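Local coordinates for protein putative oxidoreductase (PDB 3E82) that is a putative oxidoreductase of the Gfo/Idh/MocA family that probably binds a nicotinamide dinucleotide in an N-terminal Rossmann domain, at residues Val38-Arg41 and Lys45-Arg48; His93-Lys98 and Gln301-Ile306; Pro99-Met104 and Arg108-Leu113; Asp186-Leu191 and Val217-Pro222. One frame throughout, in Å; residues are numbered along the deposited sequence.

Interaction 1 of 4, residues Val38-Arg41 and Lys45-Arg48; sequences VASR and KVKR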
loop_
_atom_site.group_PDB
_atom_site.type_symbol
_atom_site.label_atom_id
_atom_site.label_comp_id
_atom_site.label_asym_id
_atom_site.label_seq_id
_atom_site.Cartn_x
_atom_site.Cartn_y
_atom_site.Cartn_z
ATOM N N VAL B 38 -15.523 40.571 -7.230
ATOM C CA VAL B 38 -15.833 39.397 -6.429
ATOM C C VAL B 38 -17.352 39.230 -6.492
ATOM O O VAL B 38 -18.096 40.155 -6.150
ATOM C CB VAL B 38 -15.385 39.565 -4.949
ATOM C CG1 VAL B 38 -15.940 38.425 -4.100
ATOM C CG2 VAL B 38 -13.865 39.572 -4.858
ATOM N N ALA B 39 -17.815 38.078 -6.971
ATOM C CA ALA B 39 -19.252 37.833 -7.034
ATOM C C ALA B 39 -19.639 37.111 -5.749
ATOM O O ALA B 39 -19.145 36.011 -5.464
ATOM C CB ALA B 39 -19.615 36.993 -8.250
ATOM N N SER B 40 -20.499 37.757 -4.966
ATOM C CA SER B 40 -20.963 37.215 -3.699
ATOM C C SER B 40 -22.208 37.976 -3.260
ATOM O O SER B 40 -22.323 39.182 -3.496
ATOM C CB SER B 40 -19.874 37.355 -2.633
ATOM O OG SER B 40 -20.359 36.997 -1.345
ATOM N N ARG B 41 -23.130 37.261 -2.623
ATOM C CA ARG B 41 -24.382 37.837 -2.138
ATOM C C ARG B 41 -24.175 38.591 -0.830
ATOM O O ARG B 41 -25.093 39.259 -0.347
ATOM C CB ARG B 41 -25.423 36.736 -1.908
ATOM C CG ARG B 41 -25.822 35.961 -3.143
ATOM C CD ARG B 41 -26.505 36.853 -4.157
ATOM N NE ARG B 41 -26.842 36.131 -5.386
ATOM C CZ ARG B 41 -27.508 36.667 -6.406
ATOM N NH1 ARG B 41 -27.913 37.933 -6.347
ATOM N NH2 ARG B 41 -27.757 35.943 -7.492
ATOM N N LYS B 45 -19.195 40.824 3.990
ATOM C CA LYS B 45 -18.216 39.772 4.248
ATOM C C LYS B 45 -16.984 39.970 3.364
ATOM O O LYS B 45 -15.845 39.829 3.817
ATOM C CB LYS B 45 -18.823 38.395 3.971
ATOM C CG LYS B 45 -17.845 37.247 4.166
ATOM C CD LYS B 45 -18.487 35.892 3.884
ATOM C CE LYS B 45 -18.929 35.773 2.429
ATOM N NZ LYS B 45 -19.559 34.452 2.132
ATOM N N VAL B 46 -17.222 40.296 2.099
ATOM C CA VAL B 46 -16.139 40.517 1.153
ATOM C C VAL B 46 -15.363 41.772 1.529
ATOM O O VAL B 46 -14.148 41.724 1.741
ATOM C CB VAL B 46 -16.674 40.681 -0.279
ATOM C CG1 VAL B 46 -15.511 40.855 -1.254
ATOM C CG2 VAL B 46 -17.514 39.473 -0.658
ATOM N N LYS B 47 -16.074 42.891 1.625
ATOM C CA LYS B 47 -15.455 44.163 1.972
ATOM C C LYS B 47 -14.627 44.100 3.257
ATOM O O LYS B 47 -13.637 44.815 3.387
ATOM C CB LYS B 47 -16.526 45.254 2.095
ATOM C CG LYS B 47 -17.239 45.599 0.788
ATOM C CD LYS B 47 -16.349 46.400 -0.141
ATOM C CE LYS B 47 -17.114 46.917 -1.356
ATOM N NZ LYS B 47 -16.252 47.785 -2.226
ATOM N N ARG B 48 -15.019 43.251 4.203
ATOM C CA ARG B 48 -14.269 43.139 5.454
ATOM C C ARG B 48 -12.809 42.748 5.224
ATOM O O ARG B 48 -11.928 43.121 6.006
ATOM C CB ARG B 48 -14.926 42.124 6.399
ATOM C CG ARG B 48 -16.022 42.720 7.291
ATOM C CD ARG B 48 -16.356 41.815 8.476
ATOM N NE ARG B 48 -17.111 40.625 8.093
ATOM C CZ ARG B 48 -18.363 40.644 7.639
ATOM N NH1 ARG B 48 -19.013 41.796 7.508
ATOM N NH2 ARG B 48 -18.967 39.508 7.315
#
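Val-38 and Ser-40 meet Val-46 through methyls, the serine CB and its hydroxyl oxygen, so no ring or planar group takes part; the nearest thing to one is the guanidinium of Arg-48, which belongs to the helix side and has Lys-45 CA over one face, 3.1 Å above its plane and displaced toward the rim. The contact proper is carried by the two methyls of Val-46. Its CG1 lies mainly against Val-38, meeting Val-38 CG1 at 3.8 Å, the two valines reaching toward each other tip to tip. Val-46 CG2 reaches CB and OG of Ser-40, at 3.7 Å from that CB, and still touches Val-38 CG1 (3.9 Å). In Val-46, CG1 stands anti to the backbone N (chi1 -178°) and CG2 lies beside that N, a rotation that turns CG2 toward the serine. The serine hydroxyl does not bond across the contact: OG is held by the backbone N of Asp-42, between strand and helix, while its 4.2 Å approach to Lys-45 CE is only van der Waals. Asp-42 works in both directions, since its OD1 accepts the backbone N of Lys-45. The far end of Lys-45 makes a weak hydrogen bond to Tyr-15 O, in the glycine-rich turn whose GxGxxG pattern is consistent with dinucleotide binding. The contact thus closes the first half of a beta-alpha-beta unit: strand 33-39 pairs with strands 8-13 and 54-56, and helix 43-49 lies over it, with Val-46 also touching Tyr-15 and Val-53.

Interaction 2 of 4, residues His93-Lys98 and Gln301-Ile306; sequences HVVVDK and QYYMLI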
loop_
_atom_site.group_PDB
_atom_site.type_symbol
_atom_site.label_atom_id
_atom_site.label_comp_id
_atom_site.label_asym_id
_atom_site.label_seq_id
_atom_site.Cartn_x
_atom_site.Cartn_y
_atom_site.Cartn_z
ATOM N N HIS B 93 -11.224 34.297 -20.096
ATOM C CA HIS B 93 -10.318 33.197 -19.796
ATOM C C HIS B 93 -10.912 32.615 -18.520
ATOM O O HIS B 93 -11.543 33.344 -17.740
ATOM C CB HIS B 93 -8.909 33.714 -19.531
ATOM C CG HIS B 93 -8.250 34.295 -20.740
ATOM N ND1 HIS B 93 -7.971 33.549 -21.866
ATOM C CD2 HIS B 93 -7.846 35.558 -21.013
ATOM C CE1 HIS B 93 -7.423 34.328 -22.782
ATOM N NE2 HIS B 93 -7.338 35.553 -22.291
ATOM N N VAL B 94 -10.710 31.323 -18.292
ATOM C CA VAL B 94 -11.296 30.697 -17.118
ATOM C C VAL B 94 -10.410 29.739 -16.336
ATOM O O VAL B 94 -9.704 28.918 -16.914
ATOM C CB VAL B 94 -12.568 29.914 -17.514
ATOM C CG1 VAL B 94 -13.228 29.323 -16.274
ATOM C CG2 VAL B 94 -13.528 30.823 -18.272
ATOM N N VAL B 95 -10.452 29.870 -15.013
ATOM C CA VAL B 95 -9.744 28.974 -14.115
ATOM C C VAL B 95 -10.871 28.401 -13.247
ATOM O O VAL B 95 -11.624 29.153 -12.625
ATOM C CB VAL B 95 -8.730 29.713 -13.219
ATOM C CG1 VAL B 95 -8.398 28.857 -11.990
ATOM C CG2 VAL B 95 -7.451 30.003 -14.018
ATOM N N VAL B 96 -10.995 27.078 -13.230
ATOM C CA VAL B 96 -12.048 26.421 -12.454
ATOM C C VAL B 96 -11.493 25.653 -11.265
ATOM O O VAL B 96 -10.610 24.809 -11.410
ATOM C CB VAL B 96 -12.847 25.423 -13.325
ATOM C CG1 VAL B 96 -14.080 24.927 -12.560
ATOM C CG2 VAL B 96 -13.227 26.072 -14.637
ATOM N N ASP B 97 -12.014 25.966 -10.088
ATOM C CA ASP B 97 -11.614 25.295 -8.862
ATOM C C ASP B 97 -12.115 23.845 -8.995
ATOM O O ASP B 97 -13.106 23.595 -9.679
ATOM C CB ASP B 97 -12.292 25.993 -7.682
ATOM C CG ASP B 97 -11.646 25.677 -6.362
ATOM O OD1 ASP B 97 -10.446 25.984 -6.199
ATOM O OD2 ASP B 97 -12.343 25.127 -5.481
ATOM N N LYS B 98 -11.436 22.882 -8.377
ATOM C CA LYS B 98 -11.907 21.505 -8.478
ATOM C C LYS B 98 -13.285 21.378 -7.810
ATOM O O LYS B 98 -13.563 22.045 -6.816
ATOM C CB LYS B 98 -10.916 20.534 -7.819
ATOM C CG LYS B 98 -9.546 20.447 -8.508
ATOM C CD LYS B 98 -8.711 19.300 -7.933
ATOM C CE LYS B 98 -8.405 19.491 -6.454
ATOM N NZ LYS B 98 -7.463 20.617 -6.235
ATOM N N GLN B 301 2.797 29.711 -7.857
ATOM C CA GLN B 301 3.321 29.391 -9.177
ATOM C C GLN B 301 2.179 29.140 -10.156
ATOM O O GLN B 301 2.280 29.484 -11.333
ATOM C CB GLN B 301 4.235 28.160 -9.129
ATOM C CG GLN B 301 5.647 28.423 -8.602
ATOM C CD GLN B 301 6.455 29.343 -9.510
ATOM O OE1 GLN B 301 6.533 29.129 -10.719
ATOM N NE2 GLN B 301 7.068 30.367 -8.926
ATOM N N TYR B 302 1.093 28.539 -9.676
ATOM C CA TYR B 302 -0.044 28.283 -10.557
ATOM C C TYR B 302 -0.500 29.592 -11.217
ATOM O O TYR B 302 -0.683 29.653 -12.426
ATOM C CB TYR B 302 -1.224 27.691 -9.781
ATOM C CG TYR B 302 -2.438 27.464 -10.655
ATOM C CD1 TYR B 302 -2.556 26.307 -11.428
ATOM C CD2 TYR B 302 -3.454 28.430 -10.752
ATOM C CE1 TYR B 302 -3.646 26.109 -12.277
ATOM C CE2 TYR B 302 -4.553 28.239 -11.605
ATOM C CZ TYR B 302 -4.637 27.078 -12.364
ATOM O OH TYR B 302 -5.687 26.883 -13.227
ATOM N N TYR B 303 -0.689 30.632 -10.413
ATOM C CA TYR B 303 -1.141 31.917 -10.933
ATOM C C TYR B 303 -0.057 32.686 -11.686
ATOM O O TYR B 303 -0.351 33.405 -12.638
ATOM C CB TYR B 303 -1.726 32.771 -9.800
ATOM C CG TYR B 303 -3.173 32.425 -9.500
ATOM C CD1 TYR B 303 -4.165 32.625 -10.459
ATOM C CD2 TYR B 303 -3.544 31.862 -8.281
ATOM C CE1 TYR B 303 -5.495 32.271 -10.214
ATOM C CE2 TYR B 303 -4.875 31.500 -8.021
ATOM C CZ TYR B 303 -5.845 31.707 -8.995
ATOM O OH TYR B 303 -7.161 31.345 -8.768
HETATM N N MSE B 304 1.196 32.531 -11.272
HETATM C CA MSE B 304 2.287 33.208 -11.965
HETATM C C MSE B 304 2.407 32.620 -13.368
HETATM O O MSE B 304 2.627 33.342 -14.343
HETATM C CB MSE B 304 3.594 33.023 -11.200
HETATM C CG MSE B 304 3.516 33.501 -9.770
HETATM SE SE MSE B 304 5.190 33.323 -8.827
HETATM C CE MSE B 304 4.811 31.863 -7.643
ATOM N N LEU B 305 2.236 31.304 -13.468
ATOM C CA LEU B 305 2.322 30.630 -14.759
ATOM C C LEU B 305 1.085 30.895 -15.623
ATOM O O LEU B 305 1.191 31.059 -16.840
ATOM C CB LEU B 305 2.542 29.128 -14.550
ATOM C CG LEU B 305 3.888 28.761 -13.899
ATOM C CD1 LEU B 305 3.933 27.268 -13.601
ATOM C CD2 LEU B 305 5.040 29.148 -14.834
ATOM N N ILE B 306 -0.091 30.948 -14.999
ATOM C CA ILE B 306 -1.313 31.233 -15.748
ATOM C C ILE B 306 -1.157 32.655 -16.301
ATOM O O ILE B 306 -1.546 32.949 -17.436
ATOM C CB ILE B 306 -2.562 31.177 -14.834
ATOM C CG1 ILE B 306 -2.980 29.714 -14.584
ATOM C CG2 ILE B 306 -3.678 32.021 -15.436
ATOM C CD1 ILE B 306 -3.612 29.003 -15.780
#
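Val-95 and Tyr-302 approach from opposite directions, the valine pointing from strand 93-96 and the tyrosine from helix 300-310, and they meet at the ring's edge. Val-95 CG1 lies near the ring plane, 3.6 Å from Tyr-302 OH and 3.9 Å from CE2 of the same ring; CG2 of the valine also lies 3.7 Å from Tyr-302 OH, so the phenol oxygen sits against both methyls of the fork. Tyr-302 is extended toward the strand because CG is anti to its backbone N (chi1 178°). Its ring is hemmed in from its own helix: Ile-306 CG1 stands 3.7 Å above one face, offset toward the rim, and Tyr-302 CD2 in turn lies over the centre of the Tyr-303 ring. The flanking contacts to the valine are looser, with Val-95 CG2 4.3 Å from Ile-306 CD1 and CG1 equally distant from Tyr-303 OH. Strand and helix run nearly antiparallel, at 164° and 11.7 Å between the axes of these short segments, and this spacing is bridged by side chains alone. The helix belongs to the C-terminal family region, so the contact joins it to the Rossmann sheet. Phe-124 meets the Tyr-302 ring edge-to-face. The chemistry is therefore divided: the valine supplies an apolar surface with no hydrogen bond across it, while the buried phenol groups are satisfied elsewhere, Tyr-302 OH by Ser-122 OG and Tyr-303 OH by His-23 ND1. Because NE2 of that histidine bonds Asp-97 OD1, one imidazole links helix 300-310 to Asp-97, in the chain that continues from strand 93-96.

Interaction 3 of 4, residues Pro99-Met104 and Arg108-Leu113; sequences PFTLDM and RELIAL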
loop_
_atom_site.group_PDB
_atom_site.type_symbol
_atom_site.label_atom_id
_atom_site.label_comp_id
_atom_site.label_asym_id
_atom_site.label_seq_id
_atom_site.Cartn_x
_atom_site.Cartn_y
_atom_site.Cartn_z
ATOM N N PRO B 99 -14.171 20.528 -8.359
ATOM C CA PRO B 99 -13.959 19.715 -9.556
ATOM C C PRO B 99 -14.201 20.493 -10.844
ATOM O O PRO B 99 -15.052 21.384 -10.902
ATOM C CB PRO B 99 -14.974 18.593 -9.382
ATOM C CG PRO B 99 -16.135 19.324 -8.777
ATOM C CD PRO B 99 -15.442 20.159 -7.704
ATOM N N PHE B 100 -13.438 20.137 -11.869
ATOM C CA PHE B 100 -13.537 20.746 -13.189
ATOM C C PHE B 100 -15.021 20.783 -13.584
ATOM O O PHE B 100 -15.602 21.851 -13.778
ATOM C CB PHE B 100 -12.735 19.892 -14.179
ATOM C CG PHE B 100 -12.671 20.447 -15.574
ATOM C CD1 PHE B 100 -12.140 19.677 -16.605
ATOM C CD2 PHE B 100 -13.158 21.717 -15.872
ATOM C CE1 PHE B 100 -12.099 20.162 -17.914
ATOM C CE2 PHE B 100 -13.121 22.207 -17.172
ATOM C CZ PHE B 100 -12.593 21.429 -18.193
ATOM N N THR B 101 -15.608 19.598 -13.706
ATOM C CA THR B 101 -17.015 19.421 -14.044
ATOM C C THR B 101 -17.497 18.224 -13.225
ATOM O O THR B 101 -16.720 17.629 -12.466
ATOM C CB THR B 101 -17.216 19.096 -15.544
ATOM O OG1 THR B 101 -16.469 17.921 -15.879
ATOM C CG2 THR B 101 -16.770 20.265 -16.418
ATOM N N LEU B 102 -18.766 17.858 -13.375
ATOM C CA LEU B 102 -19.283 16.724 -12.620
ATOM C C LEU B 102 -19.166 15.418 -13.397
ATOM O O LEU B 102 -19.200 14.341 -12.804
ATOM C CB LEU B 102 -20.725 16.993 -12.185
ATOM C CG LEU B 102 -20.839 18.208 -11.253
ATOM C CD1 LEU B 102 -22.273 18.353 -10.767
ATOM C CD2 LEU B 102 -19.896 18.038 -10.063
ATOM N N ASP B 103 -19.031 15.502 -14.720
ATOM C CA ASP B 103 -18.855 14.305 -15.536
ATOM C C ASP B 103 -17.917 14.597 -16.692
ATOM O O ASP B 103 -17.686 15.757 -17.034
ATOM C CB ASP B 103 -20.191 13.728 -16.044
ATOM C CG ASP B 103 -20.872 14.595 -17.097
ATOM O OD1 ASP B 103 -20.210 15.422 -17.761
ATOM O OD2 ASP B 103 -22.098 14.419 -17.277
HETATM N N MSE B 104 -17.381 13.551 -17.303
HETATM C CA MSE B 104 -16.427 13.741 -18.383
HETATM C C MSE B 104 -16.927 14.344 -19.688
HETATM O O MSE B 104 -16.187 15.080 -20.342
HETATM C CB MSE B 104 -15.689 12.435 -18.639
HETATM C CG MSE B 104 -14.818 12.060 -17.450
HETATM SE SE MSE B 104 -13.763 10.496 -17.780
HETATM C CE MSE B 104 -12.409 11.295 -18.924
ATOM N N ARG B 108 -15.205 17.509 -21.559
ATOM C CA ARG B 108 -14.793 17.508 -22.959
ATOM C C ARG B 108 -15.446 18.645 -23.729
ATOM O O ARG B 108 -14.823 19.246 -24.608
ATOM C CB ARG B 108 -15.127 16.169 -23.624
ATOM C CG ARG B 108 -14.250 15.030 -23.140
ATOM C CD ARG B 108 -14.414 13.763 -23.971
ATOM N NE ARG B 108 -13.371 12.790 -23.649
ATOM C CZ ARG B 108 -13.528 11.747 -22.840
ATOM N NH1 ARG B 108 -14.701 11.516 -22.264
ATOM N NH2 ARG B 108 -12.500 10.946 -22.584
ATOM N N GLU B 109 -16.698 18.943 -23.393
ATOM C CA GLU B 109 -17.407 20.018 -24.072
ATOM C C GLU B 109 -16.731 21.354 -23.768
ATOM O O GLU B 109 -16.541 22.165 -24.668
ATOM C CB GLU B 109 -18.885 20.036 -23.655
ATOM C CG GLU B 109 -19.606 18.725 -23.975
ATOM C CD GLU B 109 -21.102 18.762 -23.678
ATOM O OE1 GLU B 109 -21.508 19.416 -22.686
ATOM O OE2 GLU B 109 -21.866 18.116 -24.430
ATOM N N LEU B 110 -16.347 21.568 -22.510
ATOM C CA LEU B 110 -15.673 22.810 -22.130
ATOM C C LEU B 110 -14.326 22.951 -22.840
ATOM O O LEU B 110 -13.978 24.032 -23.312
ATOM C CB LEU B 110 -15.475 22.882 -20.611
ATOM C CG LEU B 110 -16.765 23.028 -19.799
ATOM C CD1 LEU B 110 -16.430 23.232 -18.334
ATOM C CD2 LEU B 110 -17.575 24.224 -20.324
ATOM N N ILE B 111 -13.573 21.857 -22.917
ATOM C CA ILE B 111 -12.282 21.879 -23.592
ATOM C C ILE B 111 -12.474 22.330 -25.046
ATOM O O ILE B 111 -11.770 23.224 -25.526
ATOM C CB ILE B 111 -11.611 20.481 -23.540
ATOM C CG1 ILE B 111 -11.237 20.148 -22.086
ATOM C CG2 ILE B 111 -10.354 20.458 -24.420
ATOM C CD1 ILE B 111 -10.651 18.754 -21.889
ATOM N N ALA B 112 -13.444 21.727 -25.728
ATOM C CA ALA B 112 -13.741 22.066 -27.117
ATOM C C ALA B 112 -14.173 23.523 -27.243
ATOM O O ALA B 112 -13.769 24.221 -28.173
ATOM C CB ALA B 112 -14.837 21.155 -27.649
ATOM N N LEU B 113 -14.994 23.977 -26.300
ATOM C CA LEU B 113 -15.489 25.346 -26.310
ATOM C C LEU B 113 -14.367 26.368 -26.156
ATOM O O LEU B 113 -14.308 27.348 -26.900
ATOM C CB LEU B 113 -16.530 25.541 -25.201
ATOM C CG LEU B 113 -17.223 26.911 -25.126
ATOM C CD1 LEU B 113 -17.953 27.195 -26.443
ATOM C CD2 LEU B 113 -18.203 26.928 -23.963
#
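Leu-110 packs against Phe-100 and Thr-101 where the connection after strand 93-96 of the Rossmann fold folds back on the helix 104-116 that it starts. Leu-110 CD1 is touched twice: by Thr-101 CG2 at 3.5 Å, end against end, and by Phe-100 CE2 at 3.7 Å, as the leucine and the ring slide past each other. Ile-111 CG1 adds a looser contact at the ring's edge, near its plane, while Thr-101 CG2 leans over one face. At the first helical turn, the backbone N of Arg-108 bonds Met-104 O (2.9 Å, N-H...O 165°). CE of selenomethionine Met-104 bends back to within 3.7 Å of Arg-108 NH2. The arginine is positioned from the C-terminal part: NE forms a salt bridge with Glu-351 and NH2 bonds Asp-346 O, while Met-104 packs on helix 320-339. Phe-100 and Leu-110 also meet Leu-121 of the neighbouring strand. Asp-103 is the N-cap, its OD1 accepting the N of Glu-106. Two residues earlier, chi1 of 57° places Thr-101 OG1 between backbone N and carbonyl carbon, where it donates to Asp-103 O at 2.7 Å from above the carbonyl plane, 40° out of it.

Interaction 4 of 4, residues Asp186-Leu191 and Val217-Pro222; sequences DQALQL and VVLNYP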
loop_
_atom_site.group_PDB
_atom_site.type_symbol
_atom_site.label_atom_id
_atom_site.label_comp_id
_atom_site.label_asym_id
_atom_site.label_seq_id
_atom_site.Cartn_x
_atom_site.Cartn_y
_atom_site.Cartn_z
ATOM N N ASP B 186 -2.949 13.651 -9.838
ATOM C CA ASP B 186 -2.305 14.659 -10.674
ATOM C C ASP B 186 -0.782 14.623 -10.574
ATOM O O ASP B 186 -0.100 14.685 -11.591
ATOM C CB ASP B 186 -2.817 16.064 -10.316
ATOM C CG ASP B 186 -2.312 17.124 -11.266
ATOM O OD1 ASP B 186 -2.532 16.977 -12.485
ATOM O OD2 ASP B 186 -1.698 18.104 -10.796
ATOM N N GLN B 187 -0.260 14.536 -9.353
ATOM C CA GLN B 187 1.187 14.471 -9.137
ATOM C C GLN B 187 1.774 13.232 -9.812
ATOM O O GLN B 187 2.828 13.300 -10.446
ATOM C CB GLN B 187 1.511 14.459 -7.631
ATOM C CG GLN B 187 1.326 15.811 -6.950
ATOM C CD GLN B 187 1.324 15.740 -5.418
ATOM O OE1 GLN B 187 1.206 14.663 -4.827
ATOM N NE2 GLN B 187 1.433 16.902 -4.772
ATOM N N ALA B 188 1.086 12.101 -9.683
ATOM C CA ALA B 188 1.552 10.862 -10.294
ATOM C C ALA B 188 1.605 10.963 -11.821
ATOM O O ALA B 188 2.587 10.553 -12.444
ATOM C CB ALA B 188 0.649 9.697 -9.875
ATOM N N LEU B 189 0.553 11.506 -12.427
ATOM C CA LEU B 189 0.507 11.634 -13.879
ATOM C C LEU B 189 1.608 12.572 -14.373
ATOM O O LEU B 189 2.245 12.316 -15.390
ATOM C CB LEU B 189 -0.870 12.150 -14.323
ATOM C CG LEU B 189 -2.060 11.268 -13.931
ATOM C CD1 LEU B 189 -3.366 11.872 -14.444
ATOM C CD2 LEU B 189 -1.852 9.873 -14.494
ATOM N N GLN B 190 1.827 13.659 -13.641
ATOM C CA GLN B 190 2.866 14.619 -14.005
ATOM C C GLN B 190 4.234 13.929 -14.014
ATOM O O GLN B 190 5.065 14.173 -14.891
ATOM C CB GLN B 190 2.878 15.788 -13.013
ATOM C CG GLN B 190 1.787 16.833 -13.237
ATOM C CD GLN B 190 2.028 17.683 -14.484
ATOM O OE1 GLN B 190 1.463 17.431 -15.551
ATOM N NE2 GLN B 190 2.887 18.686 -14.351
ATOM N N LEU B 191 4.460 13.065 -13.029
ATOM C CA LEU B 191 5.727 12.345 -12.927
ATOM C C LEU B 191 5.883 11.207 -13.924
ATOM O O LEU B 191 6.939 11.050 -14.532
ATOM C CB LEU B 191 5.896 11.746 -11.515
ATOM C CG LEU B 191 6.212 12.701 -10.359
ATOM C CD1 LEU B 191 6.272 11.932 -9.050
ATOM C CD2 LEU B 191 7.535 13.397 -10.634
ATOM N N VAL B 217 -5.750 2.879 -3.968
ATOM C CA VAL B 217 -5.736 2.772 -5.421
ATOM C C VAL B 217 -4.354 2.526 -5.999
ATOM O O VAL B 217 -3.387 3.182 -5.619
ATOM C CB VAL B 217 -6.303 4.059 -6.045
ATOM C CG1 VAL B 217 -6.229 3.996 -7.565
ATOM C CG2 VAL B 217 -7.737 4.264 -5.561
ATOM N N VAL B 218 -4.276 1.588 -6.940
ATOM C CA VAL B 218 -3.010 1.245 -7.576
ATOM C C VAL B 218 -3.034 1.544 -9.063
ATOM O O VAL B 218 -3.936 1.105 -9.777
ATOM C CB VAL B 218 -2.670 -0.256 -7.397
ATOM C CG1 VAL B 218 -1.347 -0.570 -8.077
ATOM C CG2 VAL B 218 -2.594 -0.602 -5.913
ATOM N N LEU B 219 -2.043 2.308 -9.515
ATOM C CA LEU B 219 -1.906 2.648 -10.923
ATOM C C LEU B 219 -0.801 1.756 -11.501
ATOM O O LEU B 219 0.352 1.838 -11.074
ATOM C CB LEU B 219 -1.535 4.128 -11.082
ATOM C CG LEU B 219 -2.706 5.123 -11.172
ATOM C CD1 LEU B 219 -3.668 4.934 -10.027
ATOM C CD2 LEU B 219 -2.160 6.539 -11.192
ATOM N N ASN B 220 -1.160 0.902 -12.462
ATOM C CA ASN B 220 -0.190 -0.007 -13.082
ATOM C C ASN B 220 0.490 0.570 -14.326
ATOM O O ASN B 220 -0.177 0.965 -15.291
ATOM C CB ASN B 220 -0.855 -1.340 -13.469
ATOM C CG ASN B 220 -1.433 -2.083 -12.273
ATOM O OD1 ASN B 220 -0.720 -2.417 -11.315
ATOM N ND2 ASN B 220 -2.736 -2.350 -12.324
ATOM N N TYR B 221 1.819 0.623 -14.282
ATOM C CA TYR B 221 2.632 1.099 -15.400
ATOM C C TYR B 221 3.411 -0.122 -15.903
ATOM O O TYR B 221 3.552 -1.108 -15.186
ATOM C CB TYR B 221 3.597 2.199 -14.937
ATOM C CG TYR B 221 2.920 3.522 -14.667
ATOM C CD1 TYR B 221 2.802 4.489 -15.677
ATOM C CD2 TYR B 221 2.365 3.801 -13.419
ATOM C CE1 TYR B 221 2.144 5.708 -15.444
ATOM C CE2 TYR B 221 1.702 5.013 -13.173
ATOM C CZ TYR B 221 1.598 5.960 -14.194
ATOM O OH TYR B 221 0.960 7.155 -13.958
ATOM N N PRO B 222 3.933 -0.070 -17.139
ATOM C CA PRO B 222 4.678 -1.218 -17.669
ATOM C C PRO B 222 5.844 -1.706 -16.814
ATOM O O PRO B 222 6.052 -2.909 -16.683
ATOM C CB PRO B 222 5.141 -0.729 -19.041
ATOM C CG PRO B 222 4.051 0.229 -19.438
ATOM C CD PRO B 222 3.840 1.000 -18.146
#
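Tyr-221, beside Asn-220 on the chain of strand 214-220, points its phenol at Ala-188 and Leu-189 of helix 176-192. Its CB is directed at the helix but meets nothing on it, and CG, set anti to the carbonyl carbon (chi1 -74°), starts a ring that spans the gap between the two elements. His-224 stacks with the ring, and the side chain touches Pro-195 and Val-226. At the tip, OH is the one atom that arrives at the helix. It lies 3.9 Å from Leu-189 CD2, the two side chains crossing at about a right angle, and 4.1 Å from Ala-188 O, too far for a hydrogen bond to that carbonyl. The hydroxyl bonds Gly-193 O instead, just past the helix. Beside the tyrosine, Leu-219 sends CD2 toward the same helix, stopping 4.4 Å from Ala-188 CB; the nearest CA atoms of the two segments, those of Ala-188 and Leu-219, are 8.9 Å apart. The helix thus lies on one face of the mixed sheet of the C-terminal domain. From the other face, Val-218 and Asn-220 reach Asn-201 of the second subunit, Asn-220 OD1 with a hydrogen bond, so this strand lies between a helix of its own chain and the dimer partner. Chemically, the direct contact is small and held by van der Waals touches, one of them between apolar groups (Ala-188 CB and Leu-219 CD2), with no hydrogen bond between the segments; the directional element is the phenol bond to Gly-193 O, which ties Tyr-221 to the residue after helix 176-192.

In the fold
Interactions 2, 3 and 4 are buried, whereas interaction 1 is only partly so, its centre about 25 Å from the centre of the chain. Interactions 1 and 2 reach the same parallel Rossmann sheet, with centres about 21 Å apart: the first within one beta-alpha-beta unit, the second by bringing in a helix from the C-terminal family region. Segments 93-98 and 99-104 adjoin, and interaction 3 is nested inside the long loop that interaction 2 closes. Interaction 4 belongs to the other sheet, near the second subunit. All are mainly van der Waals packing; interaction 3 alone adds a hydrogen bond between its segments, whereas 2 and 4 satisfy tyrosine hydroxyls outside theirs.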